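Local coordinates for alanine racemase 1 (Caldanaerobacter subterraneus subsp. tengcongensis MB4, PDB 4Y2W), which belongs to the alanine racemase family, joining an N-terminal TIM-type barrel to a strand-rich C-terminal domain in a two-chain assembly with alanine bound in the model, at residues A[131-136]-A[140-145]; A[146-151]-A[191-196]. The protein carries 1 engineered substitution. All coordinates share one frame; numbering follows the deposited sequence.

Interaction 1 (A[131-136]-A[140-145])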
# COMPACT_ATOMS: atom_id res chain seq x y z
N LYS A 131 5.80 -12.63 25.97
CA LYS A 131 4.56 -12.98 25.31
C LYS A 131 4.16 -14.39 25.60
O LYS A 131 4.95 -15.30 25.49
CB LYS A 131 4.58 -12.73 23.79
CG LYS A 131 3.48 -13.42 22.98
CD LYS A 131 2.27 -12.57 22.62
CE LYS A 131 1.27 -13.30 21.72
NZ LYS A 131 0.93 -12.77 20.36
N ILE A 132 2.90 -14.55 25.95
CA ILE A 132 2.35 -15.84 26.24
C ILE A 132 1.28 -16.22 25.24
O ILE A 132 0.41 -15.45 24.93
CB ILE A 132 1.76 -15.85 27.66
CG1 ILE A 132 2.75 -15.26 28.63
CG2 ILE A 132 1.42 -17.25 28.09
CD1 ILE A 132 3.99 -16.09 28.81
N ASP A 133 1.36 -17.44 24.74
CA ASP A 133 0.36 -17.93 23.80
C ASP A 133 -0.72 -18.69 24.56
O ASP A 133 -0.53 -19.84 24.95
CB ASP A 133 1.03 -18.82 22.76
CG ASP A 133 0.16 -19.04 21.54
OD1 ASP A 133 -1.08 -19.08 21.67
OD2 ASP A 133 0.74 -19.19 20.43
N THR A 134 -1.87 -18.04 24.76
CA THR A 134 -2.96 -18.61 25.54
C THR A 134 -4.05 -19.25 24.68
O THR A 134 -5.07 -19.68 25.21
CB THR A 134 -3.61 -17.55 26.45
OG1 THR A 134 -3.97 -16.40 25.67
CG2 THR A 134 -2.64 -17.11 27.54
N GLY A 135 -3.84 -19.32 23.37
CA GLY A 135 -4.85 -19.89 22.46
C GLY A 135 -4.72 -19.50 20.99
O GLY A 135 -5.08 -20.28 20.10
N LEU A 136 -4.22 -18.29 20.73
CA LEU A 136 -4.11 -17.73 19.38
C LEU A 136 -3.17 -18.52 18.45
O LEU A 136 -3.33 -18.48 17.22
CB LEU A 136 -3.66 -16.27 19.46
CG LEU A 136 -3.54 -15.44 18.18
CD1 LEU A 136 -4.87 -15.27 17.47
CD2 LEU A 136 -2.93 -14.08 18.50
N GLY A 140 4.62 -16.67 21.19
CA GLY A 140 4.66 -16.77 22.64
C GLY A 140 4.85 -18.20 23.10
O GLY A 140 4.78 -19.13 22.29
N TYR A 141 5.09 -18.37 24.39
CA TYR A 141 5.23 -19.70 24.98
C TYR A 141 3.92 -20.47 24.91
O TYR A 141 2.85 -19.91 25.16
CB TYR A 141 5.64 -19.60 26.45
CG TYR A 141 7.07 -19.18 26.67
CD1 TYR A 141 8.11 -20.07 26.43
CD2 TYR A 141 7.37 -17.91 27.15
CE1 TYR A 141 9.43 -19.69 26.64
CE2 TYR A 141 8.68 -17.53 27.37
CZ TYR A 141 9.71 -18.42 27.12
OH TYR A 141 11.01 -18.03 27.34
N ILE A 142 4.01 -21.75 24.56
CA ILE A 142 2.87 -22.67 24.65
C ILE A 142 3.06 -23.69 25.78
O ILE A 142 2.09 -24.08 26.42
CB ILE A 142 2.55 -23.38 23.31
CG1 ILE A 142 3.79 -24.08 22.73
CG2 ILE A 142 1.99 -22.38 22.31
CD1 ILE A 142 3.47 -25.07 21.63
N ASP A 143 4.31 -24.12 26.00
CA ASP A 143 4.65 -24.97 27.14
C ASP A 143 4.83 -24.06 28.35
O ASP A 143 5.86 -23.40 28.50
CB ASP A 143 5.94 -25.75 26.84
CG ASP A 143 6.34 -26.70 27.96
OD1 ASP A 143 5.79 -26.62 29.07
OD2 ASP A 143 7.24 -27.54 27.71
N PHE A 144 3.82 -24.02 29.22
CA PHE A 144 3.80 -23.13 30.38
C PHE A 144 4.83 -23.55 31.43
O PHE A 144 5.32 -22.72 32.20
CB PHE A 144 2.40 -23.09 31.01
CG PHE A 144 1.42 -22.21 30.28
CD1 PHE A 144 1.47 -22.06 28.89
CD2 PHE A 144 0.42 -21.55 30.97
CE1 PHE A 144 0.56 -21.26 28.23
CE2 PHE A 144 -0.50 -20.75 30.31
CZ PHE A 144 -0.43 -20.60 28.94
N ASP A 145 5.14 -24.84 31.45
CA ASP A 145 6.15 -25.40 32.35
C ASP A 145 7.54 -24.87 31.98
O ASP A 145 8.30 -24.43 32.84
CB ASP A 145 6.11 -26.93 32.27
CG ASP A 145 6.68 -27.59 33.50
OD1 ASP A 145 6.24 -27.26 34.61
OD2 ASP A 145 7.56 -28.47 33.34
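Lys131, Ile132 and Asp133 run beside Gly140 and Tyr141 as a single beta bridge, where the chain leaves barrel strand 126-131 and turns back toward helix 144-155. Two backbone bonds grip Tyr141 from both of its peptide groups: Tyr141 N donates to Lys131 O (3.3 Å), and Asp133 N donates to Tyr141 O (2.9 Å). This is the tight part of the contact. With no side chain on Gly140, the chains can draw close, and Lys131 CG lies 3.6 Å from Gly140 CA. Beyond the bridge, the CD1 methyl of Ile132 reaches the edge of the Tyr141 ring at CD2, 4.2 Å away.

The outer part, around the partly exposed Ile142 and Phe144, has no hydrogen bond between the two segments and rests on van der Waals touches. Ile142 lies alongside Asp133, pointing the same way, with CG2 3.7 Å from Asp133 CB. The Phe144 ring turns its CE1 edge to Asp133 O, which lies in the ring plane at 3.7 Å. Ile132 CG2 comes to Phe144 CZ obliquely at 3.9 Å.

With CG swung away from the backbone N (chi1 -163°), the Asp133 carboxylate reaches forward along its own loop. Its OD1 accepts from Gly135 N in an Asx turn and also from Gly137 N, fixing the bend before the chain returns. On the barrel side, Ile132 shares backbone hydrogen bonds with Tyr166 at the end of strand 160-166. Helix 177-195 closes over the apolar side, its Leu190 touching both Ile132 and Phe144.

Interaction 2 (A[146-151]-A[191-196]); sequences LAQKEI and ISSLEK
Two neighbouring outer helices of the TIM-type alpha/beta barrel pack here: helix 144-155, which follows barrel strand 126-131, and helix 177-195, which follows the adjacent strand 160-166. They run in the same general direction, as helices of successive beta-alpha units do in this fold. The segment axes approach to 10.5 Å and cross at -40°. The interface is small, with 207 Å² buried in all, and four side chains make it.

Its inner half is apolar. The branched end of Leu194 comes up to helix 144-155, and the CD2 methyl settles between Gln148 and Ile151, residues one helical turn apart. From there CD2 of Leu194 lies 4.0 Å from Ile151 CG2 and 4.1 Å from Gln148 CA. The Ile151 and Leu194 side chains cross at about a right angle, so the contact is between branch methyls and not along the length of either chain. Ile151 also packs on Leu199, in the loop beyond helix 177-195.

The outer half is polar and partly exposed. Gln148 projects toward the facing helix, extended beyond CG (chi2 -175°), which carries its terminal amide across to Ser193; Lys197 touches the same side chain. On the other helix, a chi1 of -158° brings the Ser193 hydroxyl round to meet that amide. OG does not approach in the amide plane but well off it, and neither end of the group is clearly singled out: Ser193 OG is 2.7 Å from Gln148 NE2 and 2.9 Å from Gln148 OE1.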
# COMPACT_ATOMS: atom_id res chain seq x y z
N LEU A 146 7.85 -24.93 30.69
CA LEU A 146 9.08 -24.34 30.15
C LEU A 146 9.12 -22.83 30.35
O LEU A 146 10.17 -22.26 30.63
CB LEU A 146 9.18 -24.65 28.65
CG LEU A 146 10.31 -23.98 27.86
CD1 LEU A 146 11.66 -24.37 28.43
CD2 LEU A 146 10.21 -24.33 26.38
N ALA A 147 7.97 -22.19 30.18
CA ALA A 147 7.87 -20.74 30.31
C ALA A 147 8.32 -20.26 31.68
O ALA A 147 9.12 -19.34 31.79
CB ALA A 147 6.44 -20.28 30.03
N GLN A 148 7.80 -20.90 32.73
CA GLN A 148 8.16 -20.53 34.11
C GLN A 148 9.67 -20.59 34.34
O GLN A 148 10.24 -19.68 34.92
CB GLN A 148 7.47 -21.44 35.12
CG GLN A 148 5.98 -21.21 35.26
CD GLN A 148 5.35 -22.04 36.36
OE1 GLN A 148 4.33 -22.70 36.15
NE2 GLN A 148 5.96 -22.01 37.55
N LYS A 149 10.29 -21.67 33.87
CA LYS A 149 11.73 -21.86 34.05
C LYS A 149 12.53 -20.73 33.40
O LYS A 149 13.34 -20.08 34.07
CB LYS A 149 12.17 -23.21 33.47
CG LYS A 149 13.60 -23.60 33.82
CD LYS A 149 14.08 -24.79 33.01
CE LYS A 149 15.54 -25.10 33.31
NZ LYS A 149 16.03 -26.30 32.60
N GLU A 150 12.27 -20.49 32.12
CA GLU A 150 13.02 -19.50 31.35
C GLU A 150 12.73 -18.07 31.81
O GLU A 150 13.64 -17.24 31.85
CB GLU A 150 12.73 -19.64 29.85
CG GLU A 150 13.18 -20.97 29.28
CD GLU A 150 13.12 -21.02 27.76
OE1 GLU A 150 12.46 -20.16 27.16
OE2 GLU A 150 13.74 -21.93 27.17
N ILE A 151 11.48 -17.79 32.15
CA ILE A 151 11.09 -16.48 32.66
C ILE A 151 11.78 -16.18 33.99
O ILE A 151 12.16 -15.04 34.25
CB ILE A 151 9.56 -16.35 32.79
CG1 ILE A 151 8.92 -16.29 31.40
CG2 ILE A 151 9.17 -15.11 33.58
CD1 ILE A 151 7.43 -16.55 31.39
N ILE A 191 0.75 -16.59 35.85
CA ILE A 191 1.22 -15.48 36.68
C ILE A 191 1.23 -15.86 38.17
O ILE A 191 2.18 -15.56 38.88
CB ILE A 191 0.36 -14.21 36.50
CG1 ILE A 191 0.33 -13.75 35.04
CG2 ILE A 191 0.87 -13.08 37.39
CD1 ILE A 191 1.69 -13.58 34.40
N SER A 192 0.16 -16.52 38.62
CA SER A 192 0.08 -17.02 40.00
C SER A 192 1.28 -17.91 40.33
O SER A 192 1.88 -17.78 41.40
CB SER A 192 -1.21 -17.81 40.22
OG SER A 192 -2.32 -16.95 40.34
N SER A 193 1.63 -18.79 39.40
CA SER A 193 2.77 -19.68 39.59
C SER A 193 4.08 -18.89 39.70
O SER A 193 4.95 -19.25 40.49
CB SER A 193 2.85 -20.69 38.44
OG SER A 193 3.59 -21.83 38.83
N LEU A 194 4.20 -17.83 38.91
CA LEU A 194 5.38 -16.95 38.94
C LEU A 194 5.42 -16.09 40.20
O LEU A 194 6.49 -15.89 40.78
CB LEU A 194 5.42 -16.04 37.71
CG LEU A 194 5.72 -16.69 36.36
CD1 LEU A 194 5.50 -15.67 35.25
CD2 LEU A 194 7.12 -17.26 36.30
N GLU A 195 4.27 -15.58 40.62
CA GLU A 195 4.19 -14.78 41.85
C GLU A 195 4.48 -15.62 43.09
O GLU A 195 4.94 -15.09 44.10
CB GLU A 195 2.83 -14.08 41.97
CG GLU A 195 2.63 -12.93 40.99
CD GLU A 195 1.55 -11.94 41.42
OE1 GLU A 195 1.36 -11.73 42.64
OE2 GLU A 195 0.89 -11.37 40.53
N LYS A 196 4.22 -16.93 43.01
CA LYS A 196 4.58 -17.87 44.08
C LYS A 196 6.09 -18.09 44.16
O LYS A 196 6.60 -18.51 45.20
CB LYS A 196 3.86 -19.21 43.89
CG LYS A 196 2.40 -19.19 44.33
CD LYS A 196 1.61 -20.37 43.77
CE LYS A 196 0.13 -20.23 44.09
NZ LYS A 196 -0.71 -21.20 43.34

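Overall arrangement
Interactions 1 and 2 follow one another along the chain, with centres 12 Å apart, and helix 144-155 serves both. Tyr141 joins them: its OH probably hydrogen-bonds Glu150 OE1 at 2.6 Å, while Tyr141 CG rests 3.6 Å from Ala147 CB. Helix 177-195 is a second common element, meeting the loop of interaction 1 and, nearer its C-terminal end, helix 144-155. Interaction 1 is the one with a measured approach to ligand: the Lys131 side chain is about 9 Å from a bound alanine, and Arg138, which lines an alanine pocket, falls in sequence between the two segments of interaction 1. Interaction 2 is the more peripheral, centred about 32 Å from the chain centre against 25 Å.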